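Local coordinates for protein nitrate reductase (PDB 5YLY) that probably reduces nitrate to nitrite in nitrate assimilation, the FAD-binding cytochrome b5 reductase domain modelled here taking the electrons from NADH, at residues A25-P30 with V136-P141; T49-G54 with L104-Y109; K68-R73 with G100-V105. All blocks are in the same frame, centred on the assembly; numbering follows the deposited sequence.

How the contacts relate
All three contacts involve the antiparallel barrel that binds FAD, contact 1 laying the N-terminal loop on it. The centre of contact 3 lies about 9 Å from both other centres, while the centres of contacts 1 and 2 are about 17 Å apart. Contacts 2 and 3 share strand 101-107, and Arg-52 NE makes a 2.8 Å salt bridge to Asp-103 OD1. Contacts 1 and 3 use neighbouring strands, paired through the backbone (Lys-139 O to Leu-71 N, 2.8 Å, a probable hydrogen bond) and linked by the salt bridge from Glu-137 OE1 to Arg-73 NE. Inside the barrel Val-136 CG2 packs on Phe-53 CE1 at 3.6 Å. Contacts 2 and 3 touch the cofactor directly.

Contact 1 (A25-P30 with V136-P141)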
loop_
_atom_site.group_PDB
_atom_site.type_symbol
_atom_site.label_atom_id
_atom_site.label_comp_id
_atom_site.label_asym_id
_atom_site.label_seq_id
_atom_site.Cartn_x
_atom_site.Cartn_y
_atom_site.Cartn_z
ATOM N N ALA A 25 20.816 12.225 9.120
ATOM C CA ALA A 25 19.547 12.845 9.504
ATOM C C ALA A 25 18.476 12.544 8.437
ATOM O O ALA A 25 18.689 12.879 7.263
ATOM C CB ALA A 25 19.713 14.336 9.642
ATOM N N PRO A 26 17.311 11.974 8.818
ATOM C CA PRO A 26 16.304 11.639 7.791
ATOM C C PRO A 26 15.503 12.848 7.323
ATOM O O PRO A 26 15.429 13.855 8.026
ATOM C CB PRO A 26 15.409 10.617 8.503
ATOM C CG PRO A 26 15.472 11.006 9.941
ATOM C CD PRO A 26 16.890 11.511 10.161
ATOM N N PHE A 27 14.883 12.727 6.153
ATOM C CA PHE A 27 14.007 13.748 5.603
ATOM C C PHE A 27 12.733 13.866 6.449
ATOM O O PHE A 27 12.390 14.973 6.861
ATOM C CB PHE A 27 13.641 13.422 4.165
ATOM C CG PHE A 27 12.609 14.340 3.544
ATOM C CD1 PHE A 27 12.976 15.573 3.029
ATOM C CD2 PHE A 27 11.284 13.941 3.414
ATOM C CE1 PHE A 27 12.035 16.413 2.430
ATOM C CE2 PHE A 27 10.349 14.772 2.772
ATOM C CZ PHE A 27 10.737 15.999 2.283
ATOM N N LEU A 28 12.041 12.744 6.715
ATOM C CA LEU A 28 10.797 12.777 7.482
ATOM C C LEU A 28 10.973 13.201 8.932
ATOM O O LEU A 28 11.846 12.691 9.652
ATOM C CB LEU A 28 10.026 11.463 7.397
ATOM C CG LEU A 28 9.537 11.065 6.005
ATOM C CD1 LEU A 28 9.008 9.677 6.048
ATOM C CD2 LEU A 28 8.482 12.065 5.465
ATOM N N ASN A 29 10.140 14.169 9.335
ATOM C CA ASN A 29 10.126 14.723 10.689
ATOM C C ASN A 29 8.656 14.845 11.070
ATOM O O ASN A 29 7.933 15.628 10.455
ATOM C CB ASN A 29 10.837 16.078 10.746
ATOM C CG ASN A 29 10.881 16.660 12.132
ATOM O OD1 ASN A 29 10.101 16.282 13.011
ATOM N ND2 ASN A 29 11.760 17.622 12.345
ATOM N N PRO A 30 8.179 14.019 12.024
ATOM C CA PRO A 30 6.742 14.002 12.331
ATOM C C PRO A 30 6.175 15.313 12.884
ATOM O O PRO A 30 4.958 15.465 12.919
ATOM C CB PRO A 30 6.614 12.843 13.329
ATOM C CG PRO A 30 7.974 12.757 13.974
ATOM C CD PRO A 30 8.902 13.007 12.826
ATOM N N VAL A 136 5.418 19.956 -2.974
ATOM C CA VAL A 136 4.360 19.521 -2.066
ATOM C C VAL A 136 4.981 19.547 -0.675
ATOM O O VAL A 136 6.206 19.621 -0.542
ATOM C CB VAL A 136 3.776 18.117 -2.368
ATOM C CG1 VAL A 136 3.119 18.055 -3.747
ATOM C CG2 VAL A 136 4.833 17.007 -2.163
ATOM N N GLU A 137 4.152 19.449 0.360
ATOM C CA GLU A 137 4.667 19.372 1.723
ATOM C C GLU A 137 4.437 17.994 2.228
ATOM O O GLU A 137 3.401 17.397 1.945
ATOM C CB GLU A 137 4.036 20.431 2.631
ATOM C CG GLU A 137 4.648 21.793 2.390
ATOM C CD GLU A 137 4.175 22.880 3.328
ATOM O OE1 GLU A 137 3.064 22.746 3.886
ATOM O OE2 GLU A 137 4.912 23.881 3.486
ATOM N N VAL A 138 5.429 17.456 2.955
ATOM C CA VAL A 138 5.383 16.077 3.433
ATOM C C VAL A 138 5.516 15.998 4.940
ATOM O O VAL A 138 6.487 16.513 5.491
ATOM C CB VAL A 138 6.478 15.215 2.727
ATOM C CG1 VAL A 138 6.315 13.742 3.074
ATOM C CG2 VAL A 138 6.431 15.408 1.208
ATOM N N LYS A 139 4.586 15.283 5.593
ATOM C CA LYS A 139 4.656 15.067 7.043
ATOM C C LYS A 139 4.623 13.576 7.358
ATOM O O LYS A 139 3.732 12.847 6.912
ATOM C CB LYS A 139 3.534 15.832 7.793
ATOM C CG LYS A 139 3.601 15.626 9.317
ATOM C CD LYS A 139 2.680 16.558 10.115
ATOM C CE LYS A 139 3.358 17.869 10.419
ATOM N NZ LYS A 139 2.595 18.664 11.421
ATOM N N GLY A 140 5.564 13.136 8.165
ATOM C CA GLY A 140 5.621 11.732 8.544
ATOM C C GLY A 140 6.823 11.437 9.400
ATOM O O GLY A 140 7.603 12.342 9.657
ATOM N N PRO A 141 7.034 10.173 9.809
ATOM C CA PRO A 141 6.188 9.001 9.519
ATOM C C PRO A 141 4.892 8.973 10.300
ATOM O O PRO A 141 4.806 9.520 11.404
ATOM C CB PRO A 141 7.090 7.797 9.865
ATOM C CG PRO A 141 8.382 8.361 10.433
ATOM C CD PRO A 141 8.173 9.827 10.677
HETATM O O HOH W 1 8.095 15.416 7.705
HETATM O O HOH W 2 2.848 17.389 13.919
#
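The N-terminal loop crosses strand 135-142 of the FAD-binding beta-barrel steeply, and Leu-28 and Pro-30 close round the carbonyl oxygen of Gly-140. No direct hydrogen bond joins the two segments. Gly-140 O lies 3.4 Å from Leu-28 CB and 3.0 Å from Pro-30 N, which has no hydrogen to give, so this is close packing against a carbonyl. The peptide bond that follows Gly-140 is cis, and the proline ring beyond it meets the loop through a single carbon: Pro-141 CD lies 3.9 Å from Pro-30 CD, with Leu-28 CB also beside it.

Farther into the fold the contact turns apolar. Val-138 CG1, the branch anti to that residue's backbone N (chi1 -172°), meets Leu-28 CD2 at 3.6 Å. Phe-27 crosses Val-138 at about a right angle and offers the edge of its ring, CE2 coming 3.9 Å from Val-138 CB. Met-70 of the adjoining strand 69-75 touches both Leu-28 and Val-138, while Ala-36 of strand 34-43 touches Phe-27 and Val-138.

Polar links across the seam pass through water. One water accepts the N-H of Asn-29 at a distance of 2.9 Å from its N and probably donates to Val-138 O. At the outer end the aliphatic chain of Lys-139 runs past Pro-30 O, and a second water bridges that oxygen to Lys-139 NZ, 2.8 Å from the amine.

Contact 2 (T49-G54 with L104-Y109). With FAD (flavin-adenine dinucleotide), chain C.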
loop_
_atom_site.group_PDB
_atom_site.type_symbol
_atom_site.label_atom_id
_atom_site.label_comp_id
_atom_site.label_asym_id
_atom_site.label_seq_id
_atom_site.Cartn_x
_atom_site.Cartn_y
_atom_site.Cartn_z
ATOM N N THR A 49 -0.036 7.446 -12.448
ATOM C CA THR A 49 1.198 8.209 -12.635
ATOM C C THR A 49 2.152 7.978 -11.508
ATOM O O THR A 49 1.734 7.900 -10.339
ATOM C CB THR A 49 0.886 9.708 -12.808
ATOM O OG1 THR A 49 0.042 9.885 -13.961
ATOM C CG2 THR A 49 2.175 10.567 -12.988
ATOM N N LEU A 50 3.463 7.903 -11.845
ATOM C CA LEU A 50 4.524 7.822 -10.834
ATOM C C LEU A 50 5.085 9.232 -10.678
ATOM O O LEU A 50 5.437 9.881 -11.676
ATOM C CB LEU A 50 5.652 6.844 -11.238
ATOM C CG LEU A 50 6.750 6.697 -10.173
ATOM C CD1 LEU A 50 7.243 5.237 -10.015
ATOM C CD2 LEU A 50 7.921 7.720 -10.408
ATOM N N PHE A 51 5.115 9.726 -9.437
ATOM C CA PHE A 51 5.650 11.048 -9.126
ATOM C C PHE A 51 6.942 10.820 -8.370
ATOM O O PHE A 51 6.928 10.174 -7.322
ATOM C CB PHE A 51 4.667 11.844 -8.240
ATOM C CG PHE A 51 3.370 12.140 -8.936
ATOM C CD1 PHE A 51 3.232 13.280 -9.723
ATOM C CD2 PHE A 51 2.305 11.246 -8.864
ATOM C CE1 PHE A 51 2.030 13.542 -10.387
ATOM C CE2 PHE A 51 1.114 11.487 -9.549
ATOM C CZ PHE A 51 0.982 12.637 -10.315
ATOM N N ARG A 52 8.055 11.355 -8.890
ATOM C CA ARG A 52 9.333 11.170 -8.221
ATOM C C ARG A 52 9.695 12.470 -7.564
ATOM O O ARG A 52 9.929 13.459 -8.262
ATOM C CB ARG A 52 10.417 10.727 -9.230
ATOM C CG ARG A 52 11.792 10.504 -8.554
ATOM C CD ARG A 52 12.684 9.578 -9.399
ATOM N NE ARG A 52 12.089 8.235 -9.495
ATOM C CZ ARG A 52 11.942 7.534 -10.619
ATOM N NH1 ARG A 52 12.393 8.015 -11.776
ATOM N NH2 ARG A 52 11.376 6.330 -10.589
ATOM N N PHE A 53 9.701 12.494 -6.226
ATOM C CA PHE A 53 9.956 13.699 -5.448
ATOM C C PHE A 53 11.328 13.663 -4.852
ATOM O O PHE A 53 11.708 12.669 -4.237
ATOM C CB PHE A 53 8.908 13.882 -4.316
ATOM C CG PHE A 53 7.566 14.376 -4.789
ATOM C CD1 PHE A 53 7.353 15.731 -5.034
ATOM C CD2 PHE A 53 6.521 13.487 -5.008
ATOM C CE1 PHE A 53 6.107 16.189 -5.463
ATOM C CE2 PHE A 53 5.269 13.954 -5.420
ATOM C CZ PHE A 53 5.071 15.300 -5.632
ATOM N N GLY A 54 12.046 14.769 -4.981
ATOM C CA GLY A 54 13.381 14.857 -4.404
ATOM C C GLY A 54 13.336 15.185 -2.931
ATOM O O GLY A 54 12.400 15.834 -2.460
ATOM N N LEU A 104 5.966 7.988 -5.721
ATOM C CA LEU A 104 4.581 7.736 -5.348
ATOM C C LEU A 104 3.926 7.176 -6.585
ATOM O O LEU A 104 4.060 7.770 -7.653
ATOM C CB LEU A 104 3.801 9.023 -4.994
ATOM C CG LEU A 104 4.293 9.888 -3.886
ATOM C CD1 LEU A 104 3.341 11.082 -3.757
ATOM C CD2 LEU A 104 4.394 9.085 -2.539
ATOM N N VAL A 105 3.167 6.091 -6.441
ATOM C CA VAL A 105 2.371 5.576 -7.560
ATOM C C VAL A 105 0.949 5.956 -7.195
ATOM O O VAL A 105 0.457 5.555 -6.139
ATOM C CB VAL A 105 2.605 4.058 -7.760
ATOM C CG1 VAL A 105 1.553 3.453 -8.687
ATOM C CG2 VAL A 105 4.004 3.826 -8.302
ATOM N N VAL A 106 0.312 6.809 -8.025
ATOM C CA VAL A 106 -0.979 7.381 -7.707
ATOM C C VAL A 106 -2.023 7.083 -8.777
ATOM O O VAL A 106 -1.812 7.357 -9.957
ATOM C CB VAL A 106 -0.872 8.925 -7.398
ATOM C CG1 VAL A 106 -2.231 9.534 -7.031
ATOM C CG2 VAL A 106 0.165 9.221 -6.296
ATOM N N LYS A 107 -3.170 6.569 -8.341
ATOM C CA LYS A 107 -4.329 6.385 -9.225
ATOM C C LYS A 107 -4.993 7.777 -9.372
ATOM O O LYS A 107 -5.386 8.391 -8.369
ATOM C CB LYS A 107 -5.318 5.384 -8.585
ATOM C CG LYS A 107 -6.611 5.180 -9.411
ATOM C CD LYS A 107 -6.387 4.423 -10.697
ATOM C CE LYS A 107 -7.643 3.655 -11.084
ATOM N NZ LYS A 107 -7.364 2.695 -12.187
ATOM N N ILE A 108 -5.109 8.281 -10.608
ATOM C CA ILE A 108 -5.713 9.598 -10.863
ATOM C C ILE A 108 -7.202 9.442 -11.081
ATOM O O ILE A 108 -7.620 8.755 -12.010
ATOM C CB ILE A 108 -5.001 10.364 -12.035
ATOM C CG1 ILE A 108 -3.447 10.291 -11.953
ATOM C CG2 ILE A 108 -5.488 11.824 -12.125
ATOM C CD1 ILE A 108 -2.762 10.796 -10.659
ATOM N N TYR A 109 -8.006 10.044 -10.193
ATOM C CA TYR A 109 -9.471 9.987 -10.276
ATOM C C TYR A 109 -9.896 11.213 -11.024
ATOM O O TYR A 109 -10.027 12.303 -10.456
ATOM C CB TYR A 109 -10.102 9.907 -8.881
ATOM C CG TYR A 109 -9.823 8.612 -8.161
ATOM C CD1 TYR A 109 -10.363 7.409 -8.611
ATOM C CD2 TYR A 109 -9.062 8.590 -6.997
ATOM C CE1 TYR A 109 -10.122 6.212 -7.938
ATOM C CE2 TYR A 109 -8.804 7.397 -6.322
ATOM C CZ TYR A 109 -9.347 6.213 -6.789
ATOM O OH TYR A 109 -9.089 5.039 -6.122
HETATM P PA FAD C . -11.144 12.317 -3.028
HETATM O O1A FAD C . -11.473 13.704 -3.437
HETATM O O2A FAD C . -10.730 12.169 -1.582
HETATM O O5B FAD C . -12.413 11.373 -3.396
HETATM C C5B FAD C . -12.868 10.375 -2.456
HETATM C C4B FAD C . -13.082 9.056 -3.156
HETATM O O4B FAD C . -13.997 9.204 -4.264
HETATM C C3B FAD C . -11.848 8.422 -3.779
HETATM O O3B FAD C . -11.016 7.796 -2.805
HETATM C C2B FAD C . -12.470 7.431 -4.768
HETATM O O2B FAD C . -12.779 6.183 -4.160
HETATM C C1B FAD C . -13.758 8.160 -5.200
HETATM N N9A FAD C . -13.710 8.729 -6.549
HETATM C C8A FAD C . -13.646 10.059 -6.878
HETATM N N7A FAD C . -13.579 10.288 -8.168
HETATM C C5A FAD C . -13.590 9.020 -8.728
HETATM C C6A FAD C . -13.480 8.567 -10.061
HETATM N N6A FAD C . -13.148 9.355 -11.087
HETATM N N1A FAD C . -13.562 7.235 -10.282
HETATM C C2A FAD C . -13.694 6.414 -9.232
HETATM N N3A FAD C . -13.752 6.723 -7.932
HETATM C C4A FAD C . -13.692 8.049 -7.745
HETATM N N1 FAD C . -3.530 6.319 -3.139
HETATM C C2 FAD C . -2.707 6.155 -4.222
HETATM O O2 FAD C . -3.107 6.437 -5.362
HETATM N N3 FAD C . -1.404 5.666 -4.035
HETATM C C4 FAD C . -0.837 5.307 -2.814
HETATM O O4 FAD C . 0.331 4.977 -2.742
HETATM C C4X FAD C . -1.734 5.457 -1.670
HETATM N N5 FAD C . -1.294 5.104 -0.486
HETATM C C5X FAD C . -2.168 5.212 0.599
HETATM C C6 FAD C . -1.720 4.808 1.865
HETATM C C7 FAD C . -2.553 4.898 2.980
HETATM C C7M FAD C . -2.035 4.421 4.315
HETATM C C8 FAD C . -3.874 5.403 2.835
HETATM C C8M FAD C . -4.790 5.561 4.034
HETATM C C9 FAD C . -4.326 5.783 1.572
HETATM C C9A FAD C . -3.483 5.698 0.454
HETATM N N10 FAD C . -3.905 6.112 -0.848
HETATM C C10 FAD C . -3.067 5.984 -1.938
HETATM C "C1'" FAD C . -5.181 6.817 -1.063
HETATM C "C2'" FAD C . -5.048 8.336 -0.940
HETATM O "O2'" FAD C . -4.880 8.721 0.426
HETATM C "C3'" FAD C . -6.250 9.085 -1.518
HETATM O "O3'" FAD C . -7.438 8.682 -0.848
HETATM C "C4'" FAD C . -6.402 8.958 -3.036
HETATM O "O4'" FAD C . -5.262 9.544 -3.665
HETATM C "C5'" FAD C . -7.659 9.611 -3.577
HETATM O "O5'" FAD C . -7.758 10.946 -3.037
HETATM P P FAD C . -8.408 12.149 -3.886
HETATM O O1P FAD C . -8.225 13.418 -3.146
HETATM O O2P FAD C . -7.925 12.107 -5.315
HETATM O O3P FAD C . -9.940 11.727 -3.896
#
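Phe-51 and Leu-104 exchange two backbone hydrogen bonds, Phe-51 N to Leu-104 O (2.8 Å) and Leu-104 N to Phe-51 O, and Thr-49 and Val-106 do the same, in an antiparallel ladder of the FAD-binding beta-barrel. Leu-50 and Val-105 form the non-hydrogen-bonded pair between them. On its other side strand 101-107 grips the flavin: FAD N3 donates to Val-105 O at 2.8 Å, nearly straight at 169°, and Lys-107 N donates to FAD O2 at 3.0 Å. Both of these hydrogen bonds to the pyrimidine end use backbone atoms of the strand.

Beyond the strand's end, Tyr-109 lays one ring face over the ribose carbon FAD C2B, and its CD1 comes 3.5 Å from FAD C4A of the adenine. The hydroxyl of Thr-49 is held by Glu-128 of helix 122-129.

Packing divides between the two sheet faces. With Leu-50 and Val-105, only methyls meet. On the face of Phe-51, Phe-53 CE2 rests on Leu-104 CD1 at 3.8 Å. Phe-51 holds CG anti to its carbonyl carbon (chi1 -64°), which turns the ring's edge to the other strand, CE2 lying 3.9 Å from Val-106 CB and 4.1 Å from Ile-108 CD1.

Contact 3 (K68-R73 with G100-V105); sequences KHMLIR and GHFDLV. With FAD (flavin-adenine dinucleotide), chain C.
Met-70 and Phe-102 both hold CG in the crowded position between backbone N and carbonyl carbon (chi1 60° and 63°), which points the two side chains at each other from opposing strands. In the conformer described here, one of two deposited for Met-70, the thioether lies over one face of the phenyl ring. SD sits 4.1 Å from the centroid of the Phe-102 ring, displaced toward CE1, and the bend at the end of the chain brings the Met-70 methyl CE almost onto the ring normal, 4.2 Å from the same centroid. In this copy the ring receives both a Met-aromatic and a CH-pi contact on that face; the other conformer may differ. Leu-104 CG borders the ring's edge in plane. Phe-53 of strand 48-54 also meets this ring.

Beside this pair Ile-72 and Leu-104 reach toward each other tip to tip. Ile-72 CD1 comes to 3.3 Å from Leu-104 CD1, tighter than usual van der Waals contact. The Ile-72 side chain also touches Tyr-90, a residue of the FAD site, so this packing backs onto the cofactor pocket.

One residue before Met-70, His-69 faces the flavin. The methyl FAD C7M lies over one face of its imidazole, toward the rim, 3.7 Å from His-69 ND1. With an alanine here, the dimethylbenzene end of the flavin would probably lose the flat surface against C7M and be less firmly fixed on that side.

The strands pass nearly at right angles, 81°, with their axes 11.2 Å apart, so side chains alone span the gap. Three strands separate them in the sheet order; such meeting of residues across the interior is typical of the closed antiparallel barrel that binds FAD in ferredoxin reductase-like flavoproteins.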
loop_
_atom_site.group_PDB
_atom_site.type_symbol
_atom_site.label_atom_id
_atom_site.label_comp_id
_atom_site.label_asym_id
_atom_site.label_seq_id
_atom_site.Cartn_x
_atom_site.Cartn_y
_atom_site.Cartn_z
ATOM N N LYS A 68 4.765 2.167 8.034
ATOM C CA LYS A 68 4.355 3.557 8.147
ATOM C C LYS A 68 4.192 4.253 6.774
ATOM O O LYS A 68 4.682 3.774 5.737
ATOM C CB LYS A 68 5.294 4.318 9.085
ATOM C CG LYS A 68 5.319 3.610 10.464
ATOM C CD LYS A 68 5.773 4.485 11.594
ATOM C CE LYS A 68 5.771 3.702 12.892
ATOM N NZ LYS A 68 6.180 4.565 14.022
ATOM N N HIS A 69 3.474 5.387 6.780
ATOM C CA HIS A 69 3.209 6.159 5.546
ATOM C C HIS A 69 3.458 7.659 5.811
ATOM O O HIS A 69 3.938 8.031 6.886
ATOM C CB HIS A 69 1.747 5.899 5.089
ATOM C CG HIS A 69 0.691 6.378 6.051
ATOM N ND1 HIS A 69 0.158 5.542 7.021
ATOM C CD2 HIS A 69 0.049 7.574 6.105
ATOM C CE1 HIS A 69 -0.757 6.263 7.660
ATOM N NE2 HIS A 69 -0.865 7.488 7.134
ATOM N N MET A 70 3.111 8.515 4.841
ATOM C CA MET A 70 3.314 9.962 4.952
ATOM C C MET A 70 2.049 10.711 4.577
ATOM O O MET A 70 1.208 10.171 3.859
ATOM C CB MET A 70 4.447 10.417 4.002
ATOM C CG MET A 70 4.173 10.108 2.548
ATOM S SD MET A 70 5.481 10.419 1.302
ATOM C CE MET A 70 6.908 10.050 2.225
ATOM N N LEU A 71 1.940 11.958 5.015
ATOM C CA LEU A 71 0.820 12.792 4.613
ATOM C C LEU A 71 1.400 13.791 3.640
ATOM O O LEU A 71 2.435 14.417 3.905
ATOM C CB LEU A 71 0.190 13.511 5.834
ATOM C CG LEU A 71 -0.328 12.584 6.913
ATOM C CD1 LEU A 71 -0.854 13.403 8.108
ATOM C CD2 LEU A 71 -1.411 11.663 6.375
ATOM N N ILE A 72 0.779 13.907 2.490
ATOM C CA ILE A 72 1.270 14.834 1.481
ATOM C C ILE A 72 0.219 15.904 1.290
ATOM O O ILE A 72 -0.967 15.578 1.204
ATOM C CB ILE A 72 1.565 14.089 0.166
ATOM C CG1 ILE A 72 2.682 13.024 0.409
ATOM C CG2 ILE A 72 1.947 15.072 -0.952
ATOM C CD1 ILE A 72 2.886 12.079 -0.610
ATOM N N ARG A 73 0.656 17.158 1.227
ATOM C CA ARG A 73 -0.304 18.258 1.087
ATOM C C ARG A 73 0.169 19.347 0.161
ATOM O O ARG A 73 1.373 19.481 -0.094
ATOM C CB ARG A 73 -0.680 18.848 2.462
ATOM C CG ARG A 73 0.374 19.733 3.074
ATOM C CD ARG A 73 -0.046 20.243 4.447
ATOM N NE ARG A 73 0.763 21.396 4.797
ATOM C CZ ARG A 73 0.468 22.241 5.781
ATOM N NH1 ARG A 73 1.242 23.294 6.011
ATOM N NH2 ARG A 73 -0.594 22.031 6.550
ATOM N N GLY A 100 17.742 10.046 -1.504
ATOM C CA GLY A 100 17.616 11.253 -2.294
ATOM C C GLY A 100 16.291 11.514 -2.958
ATOM O O GLY A 100 16.082 12.621 -3.444
ATOM N N HIS A 101 15.365 10.527 -2.958
ATOM C CA HIS A 101 14.051 10.744 -3.545
ATOM C C HIS A 101 13.109 9.670 -3.044
ATOM O O HIS A 101 13.560 8.660 -2.506
ATOM C CB HIS A 101 14.117 10.740 -5.116
ATOM C CG HIS A 101 14.362 9.394 -5.750
ATOM N ND1 HIS A 101 15.633 8.965 -6.058
ATOM C CD2 HIS A 101 13.480 8.435 -6.123
ATOM C CE1 HIS A 101 15.490 7.766 -6.607
ATOM N NE2 HIS A 101 14.213 7.408 -6.664
ATOM N N PHE A 102 11.815 9.856 -3.274
ATOM C CA PHE A 102 10.799 8.826 -3.079
ATOM C C PHE A 102 9.886 8.853 -4.285
ATOM O O PHE A 102 9.701 9.912 -4.926
ATOM C CB PHE A 102 10.006 8.955 -1.768
ATOM C CG PHE A 102 9.175 10.211 -1.616
ATOM C CD1 PHE A 102 7.876 10.265 -2.092
ATOM C CD2 PHE A 102 9.698 11.339 -1.000
ATOM C CE1 PHE A 102 7.107 11.439 -1.960
ATOM C CE2 PHE A 102 8.927 12.498 -0.834
ATOM C CZ PHE A 102 7.631 12.544 -1.298
ATOM N N ASP A 103 9.277 7.708 -4.558
ATOM C CA ASP A 103 8.359 7.575 -5.685
ATOM C C ASP A 103 6.980 7.325 -5.153
ATOM O O ASP A 103 6.834 6.463 -4.304
ATOM C CB ASP A 103 8.749 6.340 -6.517
ATOM C CG ASP A 103 10.030 6.460 -7.296
ATOM O OD1 ASP A 103 10.656 7.546 -7.247
ATOM O OD2 ASP A 103 10.438 5.456 -7.907
ATOM N N LEU A 104 5.966 7.988 -5.721
ATOM C CA LEU A 104 4.581 7.736 -5.348
ATOM C C LEU A 104 3.926 7.176 -6.585
ATOM O O LEU A 104 4.060 7.770 -7.653
ATOM C CB LEU A 104 3.801 9.023 -4.994
ATOM C CG LEU A 104 4.293 9.888 -3.886
ATOM C CD1 LEU A 104 3.341 11.082 -3.757
ATOM C CD2 LEU A 104 4.394 9.085 -2.539
ATOM N N VAL A 105 3.167 6.091 -6.441
ATOM C CA VAL A 105 2.371 5.576 -7.560
ATOM C C VAL A 105 0.949 5.956 -7.195
ATOM O O VAL A 105 0.457 5.555 -6.139
ATOM C CB VAL A 105 2.605 4.058 -7.760
ATOM C CG1 VAL A 105 1.553 3.453 -8.687
ATOM C CG2 VAL A 105 4.004 3.826 -8.302
HETATM P PA FAD C . -11.144 12.317 -3.028
HETATM O O1A FAD C . -11.473 13.704 -3.437
HETATM O O2A FAD C . -10.730 12.169 -1.582
HETATM O O5B FAD C . -12.413 11.373 -3.396
HETATM C C5B FAD C . -12.868 10.375 -2.456
HETATM C C4B FAD C . -13.082 9.056 -3.156
HETATM O O4B FAD C . -13.997 9.204 -4.264
HETATM C C3B FAD C . -11.848 8.422 -3.779
HETATM O O3B FAD C . -11.016 7.796 -2.805
HETATM C C2B FAD C . -12.470 7.431 -4.768
HETATM O O2B FAD C . -12.779 6.183 -4.160
HETATM C C1B FAD C . -13.758 8.160 -5.200
HETATM N N9A FAD C . -13.710 8.729 -6.549
HETATM C C8A FAD C . -13.646 10.059 -6.878
HETATM N N7A FAD C . -13.579 10.288 -8.168
HETATM C C5A FAD C . -13.590 9.020 -8.728
HETATM C C6A FAD C . -13.480 8.567 -10.061
HETATM N N6A FAD C . -13.148 9.355 -11.087
HETATM N N1A FAD C . -13.562 7.235 -10.282
HETATM C C2A FAD C . -13.694 6.414 -9.232
HETATM N N3A FAD C . -13.752 6.723 -7.932
HETATM C C4A FAD C . -13.692 8.049 -7.745
HETATM N N1 FAD C . -3.530 6.319 -3.139
HETATM C C2 FAD C . -2.707 6.155 -4.222
HETATM O O2 FAD C . -3.107 6.437 -5.362
HETATM N N3 FAD C . -1.404 5.666 -4.035
HETATM C C4 FAD C . -0.837 5.307 -2.814
HETATM O O4 FAD C . 0.331 4.977 -2.742
HETATM C C4X FAD C . -1.734 5.457 -1.670
HETATM N N5 FAD C . -1.294 5.104 -0.486
HETATM C C5X FAD C . -2.168 5.212 0.599
HETATM C C6 FAD C . -1.720 4.808 1.865
HETATM C C7 FAD C . -2.553 4.898 2.980
HETATM C C7M FAD C . -2.035 4.421 4.315
HETATM C C8 FAD C . -3.874 5.403 2.835
HETATM C C8M FAD C . -4.790 5.561 4.034
HETATM C C9 FAD C . -4.326 5.783 1.572
HETATM C C9A FAD C . -3.483 5.698 0.454
HETATM N N10 FAD C . -3.905 6.112 -0.848
HETATM C C10 FAD C . -3.067 5.984 -1.938
HETATM C "C1'" FAD C . -5.181 6.817 -1.063
HETATM C "C2'" FAD C . -5.048 8.336 -0.940
HETATM O "O2'" FAD C . -4.880 8.721 0.426
HETATM C "C3'" FAD C . -6.250 9.085 -1.518
HETATM O "O3'" FAD C . -7.438 8.682 -0.848
HETATM C "C4'" FAD C . -6.402 8.958 -3.036
HETATM O "O4'" FAD C . -5.262 9.544 -3.665
HETATM C "C5'" FAD C . -7.659 9.611 -3.577
HETATM O "O5'" FAD C . -7.758 10.946 -3.037
HETATM P P FAD C . -8.408 12.149 -3.886
HETATM O O1P FAD C . -8.225 13.418 -3.146
HETATM O O2P FAD C . -7.925 12.107 -5.315
HETATM O O3P FAD C . -9.940 11.727 -3.896
#